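Local coordinates for protein galactokinase (Bifidobacterium longum subsp. infantis ATCC 15697 = JCM 1222 = DSM 20088, PDB 6TEQ) that probably phosphorylates galactose at the expense of ATP, as a GHMP-family galactokinase, and here holds 2-deoxy-2-fluoro-galactose in its sugar pocket, at residues P38-L43 / G189-A194; L56-P61 / G201-L206; S195-E200 / E216-Q221. All coordinates share one frame; numbering follows the deposited sequence.

In the fold
Followed from the N terminus, the chain first lays down strand 33-42 and its antiparallel neighbour 54-70, and about 120 residues pass before helix 190-197 arrives. Contact 1 then closes a loop of about 150 residues, setting that helix against strand 33-42 at the sugar site. Contact 2 closes a loop of similar length by pairing strand 202-207 with strand 54-70; because its segments alternate with those of contact 1, the two loops cross. Contact 3 opens after contact 1 has closed and spans a short loop, crossing contact 2. Together they tie one helix and four strands of the same sheet, from the sugar pocket outward to strand 218-222.

Contact 1 (P38-L43 / G189-A194); sequences PGRVNL and GLDQNA. With GAF (2-deoxy-2-fluoro-alpha-D-galactopyranose), chain M.
Arg-40 meets Asp-191 side-on in a buried salt bridge, with both NE and NH1 directed at a single carboxylate oxygen. NE lies 2.8 Å from Asp-191 OD1 and NH1 lies 2.9 Å from the same OD1. Guanidinium and carboxylate planes stand 83° apart, and both nitrogens reach OD1 from one face of the carboxylate, above its plane. The arginine gets there by folding: CG sits between the backbone N and the carbonyl carbon (chi1 67°), and a bend at chi2 carries the guanidinium over to Asp-191. Its CB rests 3.8 Å from Ala-194 CB. In the conformer described, one of two, Leu-190 crosses the arginine at about a right angle with CD2 3.3 Å from NE, and its other branch, CD1, touches Asn-42 ND2 at 3.5 Å, an amide nitrogen itself hydrogen-bonded to Glu-46.

The sugar closes the arrangement. Its O1 lies at the edge of the guanidinium, in plane, 3.1 Å from Arg-40 NH1, and its F2 is 3.2 Å from Asp-191 OD2. A lysine in place of Arg-40, with a single terminal nitrogen, has no NE and NH1 pair to set on OD1, and would probably leave Asp-191 freer to turn beside the sugar. Water 1 joins the carbonyls of Pro-38 and Asp-191.

Arg-40 NH2 bonds to the carbonyl of Gly-138, which binds ADP in another structure of this protein, consistent with a link between the sugar and nucleotide sites. Strand 33-42 has strand 54-70 alongside it in the sheet, while helices 141-156 and 165-183 pack against helix 190-197.

Contact 2 (L56-P61 / G201-L206); sequences LPIALP and GHALLL
Leu-56 carries its CG anti to the backbone N (chi1 -165°), and its second torsion then swings CD1 over the neighbouring strand, where it lands 3.7 Å from Ala-203 CB and 3.9 Å from Leu-205 CB. Ile-58 approaches the same alanine from further along. With CG1 placed between the backbone N and the carbonyl carbon (chi1 61°), its CG2 branch is the one that touches, 3.8 Å from Ala-203 CB. The small alanine methyl therefore sits between a leucine tip and an isoleucine branch, both reaching it from strand 54-70. Pro-57 and Leu-204 meet more loosely, side chains crossing obliquely.

The two strands run antiparallel but strongly splayed, their short axes 137° apart, and a single direct hydrogen bond joins the segments. Leu-204 N donates to Pro-57 O at 2.9 Å, almost straight and nearly along the C=O axis. A weaker CH-O contact supports it, Leu-56 CA lying 3.3 Å from Leu-204 O. Where the strands diverge, water 2 takes over: it accepts from Ala-59 N at 2.9 Å and lies 3.0 Å from His-202 O.

Helix 294-318 packs on Leu-56 and Leu-205, and the loop residue Cys-198 touches Leu-204.

The chemistry is thus mostly apolar. A proline has no N-H to offer, which takes one backbone donor from this edge, and the join between the strands rests on one direct bond, a bridging water and aliphatic side chains meeting around Ala-203.

Contact 3 (S195-E200 / E216-Q221); sequences SMRCTE and ENVSQQ
Where helix 190-197 runs out into the loop leading to strand 202-207, Arg-197 and Thr-199 meet Asn-217 at the end of the short helix 214-217, and Val-218 and Gln-220 of strand 218-222, the antiparallel partner of 202-207.

Arg-197 extends over Val-218 and bends at chi3 (78°), which lays its guanidinium across the valine: CG1 lies over one face, offset toward the rim, 3.5 Å from Arg-197 CZ. At the guanidinium edge waits the amide of Asn-217, its plane turned 51° away. NH1 of Arg-197 donates to Asn-217 OD1 at 2.9 Å, and NH2 adds a weak bond to the same oxygen. The charge has its strongest partner in Asp-165 of helix 165-183, so that Asn-217 is a secondary hold.

Gln-220 reaches back with both ends of its amide. NE2 donates to Arg-197 O at 3.0 Å, close to the amide plane. OE1 accepts a hydrogen bond from Thr-199 OG1, 2.9 Å away and well above the carbonyl plane (73° out of it). Water 3, 2.8 Å from Gln-220 OE1 and 2.9 Å from Thr-199 N, adds a second link. With both ends of the amide held in this way, its rotation is probably resisted.

The arrangement joins helix to sheet through side chains, and it fits the layered alpha-beta N-terminal domain of GHMP kinases, related to ribosomal protein S5.

Contact 1 (P38-L43 / G189-A194)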
loop_
_atom_site.group_PDB
_atom_site.type_symbol
_atom_site.label_atom_id
_atom_site.label_comp_id
_atom_site.label_asym_id
_atom_site.label_seq_id
_atom_site.Cartn_x
_atom_site.Cartn_y
_atom_site.Cartn_z
ATOM N N PRO A 38 7.686 5.851 -1.945
ATOM C CA PRO A 38 7.012 5.972 -0.659
ATOM C C PRO A 38 6.181 4.751 -0.291
ATOM O O PRO A 38 5.704 3.964 -1.103
ATOM C CB PRO A 38 6.141 7.207 -0.845
ATOM C CG PRO A 38 5.711 7.079 -2.319
ATOM C CD PRO A 38 7.004 6.646 -2.994
ATOM N N GLY A 39 5.950 4.641 1.013
ATOM C CA GLY A 39 4.845 3.828 1.514
ATOM C C GLY A 39 3.541 4.574 1.294
ATOM O O GLY A 39 3.549 5.642 0.689
ATOM N N ARG A 40 2.432 3.989 1.750
ATOM C CA ARG A 40 1.122 4.544 1.416
ATOM C C ARG A 40 0.152 4.306 2.546
ATOM O O ARG A 40 0.255 3.273 3.271
ATOM C CB ARG A 40 0.614 3.928 0.108
ATOM C CG ARG A 40 0.278 2.453 0.152
ATOM C CD ARG A 40 -1.158 2.184 0.481
ATOM N NE ARG A 40 -1.400 0.756 0.697
ATOM C CZ ARG A 40 -1.272 0.106 1.833
ATOM N NH1 ARG A 40 -1.495 -1.207 1.855
ATOM N NH2 ARG A 40 -1.053 0.740 2.978
ATOM N N VAL A 41 -0.879 5.146 2.590
ATOM C CA VAL A 41 -2.116 4.803 3.334
ATOM C C VAL A 41 -3.306 4.851 2.377
ATOM O O VAL A 41 -3.529 5.843 1.681
ATOM C CB VAL A 41 -2.332 5.697 4.564
ATOM C CG1 VAL A 41 -1.528 5.249 5.750
ATOM C CG2 VAL A 41 -1.941 7.120 4.288
ATOM N N ASN A 42 -4.092 3.794 2.424
ATOM C CA ASN A 42 -5.338 3.739 1.655
ATOM C C ASN A 42 -6.379 4.489 2.472
ATOM O O ASN A 42 -6.724 4.064 3.559
ATOM C CB ASN A 42 -5.733 2.321 1.298
ATOM C CG ASN A 42 -6.733 2.311 0.176
ATOM O OD1 ASN A 42 -6.847 3.288 -0.559
ATOM N ND2 ASN A 42 -7.463 1.214 0.114
ATOM N N LEU A 43 -6.887 5.580 1.940
ATOM C CA LEU A 43 -7.876 6.338 2.713
ATOM C C LEU A 43 -9.141 5.491 2.828
ATOM O O LEU A 43 -9.781 5.500 3.885
ATOM C CB LEU A 43 -8.154 7.692 2.087
ATOM C CG LEU A 43 -6.994 8.664 1.990
ATOM C CD1 LEU A 43 -7.438 9.861 1.208
ATOM C CD2 LEU A 43 -6.463 9.062 3.364
ATOM N N GLY A 189 -2.774 -4.428 -6.794
ATOM C CA GLY A 189 -1.906 -3.366 -7.264
ATOM C C GLY A 189 -2.060 -2.066 -6.589
ATOM O O GLY A 189 -1.455 -1.095 -7.079
ATOM N N LEU A 190 -2.922 -1.972 -5.568
ATOM C CA LEU A 190 -3.191 -0.745 -4.781
ATOM C C LEU A 190 -1.873 -0.033 -4.450
ATOM O O LEU A 190 -1.709 1.199 -4.691
ATOM C CB LEU A 190 -3.897 -1.173 -3.481
ATOM C CG LEU A 190 -4.283 -0.089 -2.471
ATOM C CD1 LEU A 190 -4.802 -0.722 -1.180
ATOM C CD2 LEU A 190 -3.116 0.812 -2.167
ATOM N N ASP A 191 -0.967 -0.785 -3.844
ATOM C CA ASP A 191 0.163 -0.208 -3.140
ATOM C C ASP A 191 1.170 0.344 -4.147
ATOM O O ASP A 191 1.789 1.438 -3.913
ATOM C CB ASP A 191 0.848 -1.221 -2.241
ATOM C CG ASP A 191 -0.008 -1.921 -1.218
ATOM O OD1 ASP A 191 -1.162 -1.466 -1.019
ATOM O OD2 ASP A 191 0.595 -2.782 -0.554
ATOM N N GLN A 192 1.361 -0.374 -5.245
ATOM C CA GLN A 192 2.373 -0.063 -6.252
ATOM C C GLN A 192 1.864 1.113 -7.105
ATOM O O GLN A 192 2.668 2.056 -7.439
ATOM C CB GLN A 192 2.649 -1.287 -7.112
ATOM C CG GLN A 192 3.198 -2.475 -6.313
ATOM C CD GLN A 192 2.142 -3.353 -5.665
ATOM O OE1 GLN A 192 0.918 -3.069 -5.680
ATOM N NE2 GLN A 192 2.608 -4.446 -5.081
ATOM N N ASN A 193 0.590 1.192 -7.383
ATOM C CA ASN A 193 -0.001 2.360 -8.049
ATOM C C ASN A 193 0.152 3.565 -7.180
ATOM O O ASN A 193 0.546 4.676 -7.690
ATOM C CB ASN A 193 -1.471 2.068 -8.461
ATOM C CG ASN A 193 -1.593 1.291 -9.754
ATOM O OD1 ASN A 193 -1.523 1.897 -10.810
ATOM N ND2 ASN A 193 -1.684 -0.029 -9.697
ATOM N N ALA A 194 -0.113 3.463 -5.875
ATOM C CA ALA A 194 0.068 4.614 -4.953
ATOM C C ALA A 194 1.504 5.060 -5.003
ATOM O O ALA A 194 1.775 6.248 -5.174
ATOM C CB ALA A 194 -0.335 4.253 -3.556
HETATM C C1 GAF M . -2.836 -5.349 0.850
HETATM C C2 GAF M . -2.529 -5.536 -0.620
HETATM F F2 GAF M . -1.188 -5.455 -0.800
HETATM C C3 GAF M . -3.226 -4.503 -1.481
HETATM O O3 GAF M . -3.132 -4.877 -2.819
HETATM C C4 GAF M . -4.742 -4.413 -1.133
HETATM O O4 GAF M . -5.483 -5.556 -1.540
HETATM C C5 GAF M . -4.884 -4.200 0.335
HETATM O O5 GAF M . -4.255 -5.246 1.035
HETATM C C6 GAF M . -6.325 -4.118 0.798
HETATM O O6 GAF M . -6.995 -3.000 0.216
HETATM O O1 GAF M . -2.146 -4.159 1.188
HETATM O O HOH W 1 3.326 2.236 -1.211
#

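Contact 2 (L56-P61 / G201-L206)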
loop_
_atom_site.group_PDB
_atom_site.type_symbol
_atom_site.label_atom_id
_atom_site.label_comp_id
_atom_site.label_asym_id
_atom_site.label_seq_id
_atom_site.Cartn_x
_atom_site.Cartn_y
_atom_site.Cartn_z
ATOM N N LEU A 56 -8.507 4.686 -2.970
ATOM C CA LEU A 56 -8.127 6.091 -2.742
ATOM C C LEU A 56 -6.929 6.201 -1.825
ATOM O O LEU A 56 -7.076 6.660 -0.687
ATOM C CB LEU A 56 -9.352 6.841 -2.219
ATOM C CG LEU A 56 -9.232 8.353 -2.267
ATOM C CD1 LEU A 56 -9.212 8.864 -3.713
ATOM C CD2 LEU A 56 -10.377 8.980 -1.511
ATOM N N PRO A 57 -5.736 5.802 -2.321
ATOM C CA PRO A 57 -4.541 5.973 -1.497
ATOM C C PRO A 57 -3.872 7.336 -1.653
ATOM O O PRO A 57 -4.108 8.069 -2.584
ATOM C CB PRO A 57 -3.604 4.890 -2.051
ATOM C CG PRO A 57 -3.971 4.789 -3.538
ATOM C CD PRO A 57 -5.515 4.944 -3.529
ATOM N N ILE A 58 -3.098 7.635 -0.609
ATOM C CA ILE A 58 -2.081 8.714 -0.617
ATOM C C ILE A 58 -0.732 8.071 -0.406
ATOM O O ILE A 58 -0.638 6.985 0.244
ATOM C CB ILE A 58 -2.369 9.786 0.436
ATOM C CG1 ILE A 58 -2.367 9.228 1.852
ATOM C CG2 ILE A 58 -3.663 10.493 0.101
ATOM C CD1 ILE A 58 -2.299 10.252 2.926
ATOM N N ALA A 59 0.279 8.746 -0.905
ATOM C CA ALA A 59 1.665 8.337 -0.644
ATOM C C ALA A 59 2.083 9.013 0.657
ATOM O O ALA A 59 1.868 10.252 0.839
ATOM C CB ALA A 59 2.551 8.753 -1.771
ATOM N N LEU A 60 2.704 8.266 1.553
ATOM C CA LEU A 60 3.295 8.857 2.762
ATOM C C LEU A 60 4.578 9.626 2.436
ATOM O O LEU A 60 5.248 9.383 1.435
ATOM C CB LEU A 60 3.562 7.759 3.775
ATOM C CG LEU A 60 2.348 7.156 4.452
ATOM C CD1 LEU A 60 2.815 5.939 5.204
ATOM C CD2 LEU A 60 1.725 8.156 5.409
ATOM N N PRO A 61 5.030 10.523 3.332
ATOM C CA PRO A 61 6.341 11.110 3.147
ATOM C C PRO A 61 7.466 10.094 3.400
ATOM O O PRO A 61 8.591 10.294 2.974
ATOM C CB PRO A 61 6.378 12.156 4.229
ATOM C CG PRO A 61 5.346 11.794 5.256
ATOM C CD PRO A 61 4.292 11.060 4.486
ATOM N N GLY A 201 -0.279 16.501 -2.059
ATOM C CA GLY A 201 -1.556 17.182 -1.802
ATOM C C GLY A 201 -2.778 16.525 -2.436
ATOM O O GLY A 201 -3.845 17.179 -2.421
ATOM N N HIS A 202 -2.660 15.330 -3.010
ATOM C CA HIS A 202 -3.772 14.645 -3.681
ATOM C C HIS A 202 -3.835 13.182 -3.259
ATOM O O HIS A 202 -2.781 12.602 -2.955
ATOM C CB HIS A 202 -3.585 14.731 -5.197
ATOM C CG HIS A 202 -3.671 16.109 -5.712
ATOM N ND1 HIS A 202 -2.644 17.012 -5.557
ATOM C CD2 HIS A 202 -4.681 16.744 -6.335
ATOM C CE1 HIS A 202 -3.012 18.152 -6.129
ATOM N NE2 HIS A 202 -4.277 18.032 -6.600
ATOM N N ALA A 203 -5.052 12.637 -3.303
ATOM C CA ALA A 203 -5.314 11.202 -3.237
ATOM C C ALA A 203 -5.498 10.684 -4.658
ATOM O O ALA A 203 -5.985 11.434 -5.502
ATOM C CB ALA A 203 -6.513 10.998 -2.323
ATOM N N LEU A 204 -5.144 9.445 -4.856
ATOM C CA LEU A 204 -5.197 8.821 -6.146
ATOM C C LEU A 204 -6.502 8.014 -6.284
ATOM O O LEU A 204 -6.679 6.924 -5.634
ATOM C CB LEU A 204 -3.988 7.914 -6.279
ATOM C CG LEU A 204 -3.851 7.274 -7.663
ATOM C CD1 LEU A 204 -3.313 8.292 -8.638
ATOM C CD2 LEU A 204 -2.946 6.068 -7.614
ATOM N N LEU A 205 -7.534 8.556 -6.934
ATOM C CA LEU A 205 -8.772 7.729 -7.153
ATOM C C LEU A 205 -8.456 6.742 -8.289
ATOM O O LEU A 205 -8.365 7.128 -9.463
ATOM C CB LEU A 205 -9.935 8.656 -7.499
ATOM C CG LEU A 205 -11.222 7.955 -7.839
ATOM C CD1 LEU A 205 -11.688 6.993 -6.753
ATOM C CD2 LEU A 205 -12.273 8.977 -8.181
ATOM N N LEU A 206 -8.174 5.518 -7.874
ATOM C CA LEU A 206 -7.631 4.460 -8.742
ATOM C C LEU A 206 -8.781 3.525 -9.081
ATOM O O LEU A 206 -9.451 2.971 -8.202
ATOM C CB LEU A 206 -6.505 3.780 -7.979
ATOM C CG LEU A 206 -5.974 2.522 -8.649
ATOM C CD1 LEU A 206 -5.203 2.897 -9.893
ATOM C CD2 LEU A 206 -5.101 1.762 -7.686
HETATM O O HOH W 2 -0.143 11.340 -2.151
#

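Contact 3 (S195-E200 / E216-Q221)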
loop_
_atom_site.group_PDB
_atom_site.type_symbol
_atom_site.label_atom_id
_atom_site.label_comp_id
_atom_site.label_asym_id
_atom_site.label_seq_id
_atom_site.Cartn_x
_atom_site.Cartn_y
_atom_site.Cartn_z
ATOM N N SER A 195 2.437 4.142 -4.845
ATOM C CA SER A 195 3.849 4.484 -4.616
ATOM C C SER A 195 4.393 5.191 -5.860
ATOM O O SER A 195 5.265 6.060 -5.748
ATOM C CB SER A 195 4.634 3.204 -4.289
ATOM O OG SER A 195 5.930 3.511 -3.865
ATOM N N MET A 196 3.877 4.871 -7.041
ATOM C CA MET A 196 4.481 5.386 -8.292
ATOM C C MET A 196 3.575 6.402 -8.987
ATOM O O MET A 196 4.060 7.009 -9.969
ATOM C CB MET A 196 4.842 4.263 -9.263
ATOM C CG MET A 196 5.871 3.374 -8.647
ATOM S SD MET A 196 6.626 2.291 -9.859
ATOM C CE MET A 196 8.039 3.310 -10.298
ATOM N N ARG A 197 2.369 6.663 -8.484
ATOM C CA ARG A 197 1.453 7.548 -9.227
ATOM C C ARG A 197 0.763 8.586 -8.368
ATOM O O ARG A 197 0.185 9.539 -8.963
ATOM C CB ARG A 197 0.409 6.735 -10.008
ATOM C CG ARG A 197 1.037 5.766 -10.970
ATOM C CD ARG A 197 -0.003 4.898 -11.522
ATOM N NE ARG A 197 -0.762 5.606 -12.572
ATOM C CZ ARG A 197 -1.786 5.134 -13.198
ATOM N NH1 ARG A 197 -2.327 3.965 -12.837
ATOM N NH2 ARG A 197 -2.288 5.843 -14.203
ATOM N N CYS A 198 0.902 8.533 -7.052
ATOM C CA CYS A 198 0.327 9.592 -6.193
ATOM C C CYS A 198 1.027 10.912 -6.463
ATOM O O CYS A 198 2.178 10.900 -6.981
ATOM C CB CYS A 198 0.382 9.209 -4.737
ATOM S SG CYS A 198 -0.837 7.969 -4.247
ATOM N N THR A 199 0.370 11.988 -6.094
ATOM C CA THR A 199 1.004 13.310 -6.136
ATOM C C THR A 199 0.816 14.033 -4.796
ATOM O O THR A 199 -0.122 13.789 -4.040
ATOM C CB THR A 199 0.480 14.121 -7.318
ATOM O OG1 THR A 199 -0.929 14.367 -7.137
ATOM C CG2 THR A 199 0.705 13.445 -8.652
ATOM N N GLU A 200 1.703 14.941 -4.540
ATOM C CA GLU A 200 1.662 15.753 -3.305
ATOM C C GLU A 200 0.338 16.531 -3.229
ATOM O O GLU A 200 -0.134 17.043 -4.248
ATOM C CB GLU A 200 2.829 16.715 -3.251
ATOM C CG GLU A 200 2.914 17.475 -1.938
ATOM C CD GLU A 200 2.014 18.705 -1.777
ATOM O OE1 GLU A 200 1.650 19.335 -2.829
ATOM O OE2 GLU A 200 1.650 19.028 -0.594
ATOM N N GLU A 216 -6.924 6.563 -18.194
ATOM C CA GLU A 216 -8.336 6.317 -17.818
ATOM C C GLU A 216 -8.489 5.915 -16.358
ATOM O O GLU A 216 -9.626 5.950 -15.880
ATOM C CB GLU A 216 -8.920 5.188 -18.688
ATOM C CG GLU A 216 -9.157 5.563 -20.148
ATOM C CD GLU A 216 -9.650 4.436 -21.065
ATOM O OE1 GLU A 216 -9.401 3.200 -20.793
ATOM O OE2 GLU A 216 -10.201 4.801 -22.150
ATOM N N ASN A 217 -7.424 5.398 -15.707
ATOM C CA ASN A 217 -7.647 4.597 -14.480
ATOM C C ASN A 217 -7.201 5.381 -13.236
ATOM O O ASN A 217 -7.383 4.821 -12.142
ATOM C CB ASN A 217 -7.080 3.207 -14.591
ATOM C CG ASN A 217 -5.592 3.083 -14.424
ATOM O OD1 ASN A 217 -4.869 4.071 -14.175
ATOM N ND2 ASN A 217 -5.116 1.870 -14.530
ATOM N N VAL A 218 -6.793 6.631 -13.388
ATOM C CA VAL A 218 -6.560 7.475 -12.226
ATOM C C VAL A 218 -7.139 8.867 -12.390
ATOM O O VAL A 218 -7.141 9.429 -13.461
ATOM C CB VAL A 218 -5.087 7.574 -11.864
ATOM C CG1 VAL A 218 -4.532 6.266 -11.379
ATOM C CG2 VAL A 218 -4.203 8.264 -12.865
ATOM N N SER A 219 -7.370 9.470 -11.234
ATOM C CA SER A 219 -7.980 10.802 -11.077
ATOM C C SER A 219 -7.436 11.430 -9.790
ATOM O O SER A 219 -7.775 10.929 -8.691
ATOM C CB SER A 219 -9.469 10.684 -11.081
ATOM O OG SER A 219 -10.039 11.891 -10.639
ATOM N N GLN A 220 -6.594 12.458 -9.906
ATOM C CA GLN A 220 -5.956 13.061 -8.722
ATOM C C GLN A 220 -7.024 13.878 -7.991
ATOM O O GLN A 220 -7.609 14.811 -8.602
ATOM C CB GLN A 220 -4.785 13.934 -9.117
ATOM C CG GLN A 220 -3.674 13.173 -9.811
ATOM C CD GLN A 220 -2.897 12.205 -8.981
ATOM O OE1 GLN A 220 -2.929 12.323 -7.780
ATOM N NE2 GLN A 220 -2.159 11.298 -9.639
ATOM N N GLN A 221 -7.330 13.524 -6.745
ATOM C CA GLN A 221 -8.383 14.177 -5.968
ATOM C C GLN A 221 -7.689 15.062 -4.927
ATOM O O GLN A 221 -6.740 14.618 -4.249
ATOM C CB GLN A 221 -9.240 13.128 -5.277
ATOM C CG GLN A 221 -10.044 12.303 -6.241
ATOM C CD GLN A 221 -11.063 13.181 -6.914
ATOM O OE1 GLN A 221 -11.662 14.061 -6.304
ATOM N NE2 GLN A 221 -11.381 12.839 -8.164
HETATM O O HOH W 3 -2.272 11.106 -5.329
#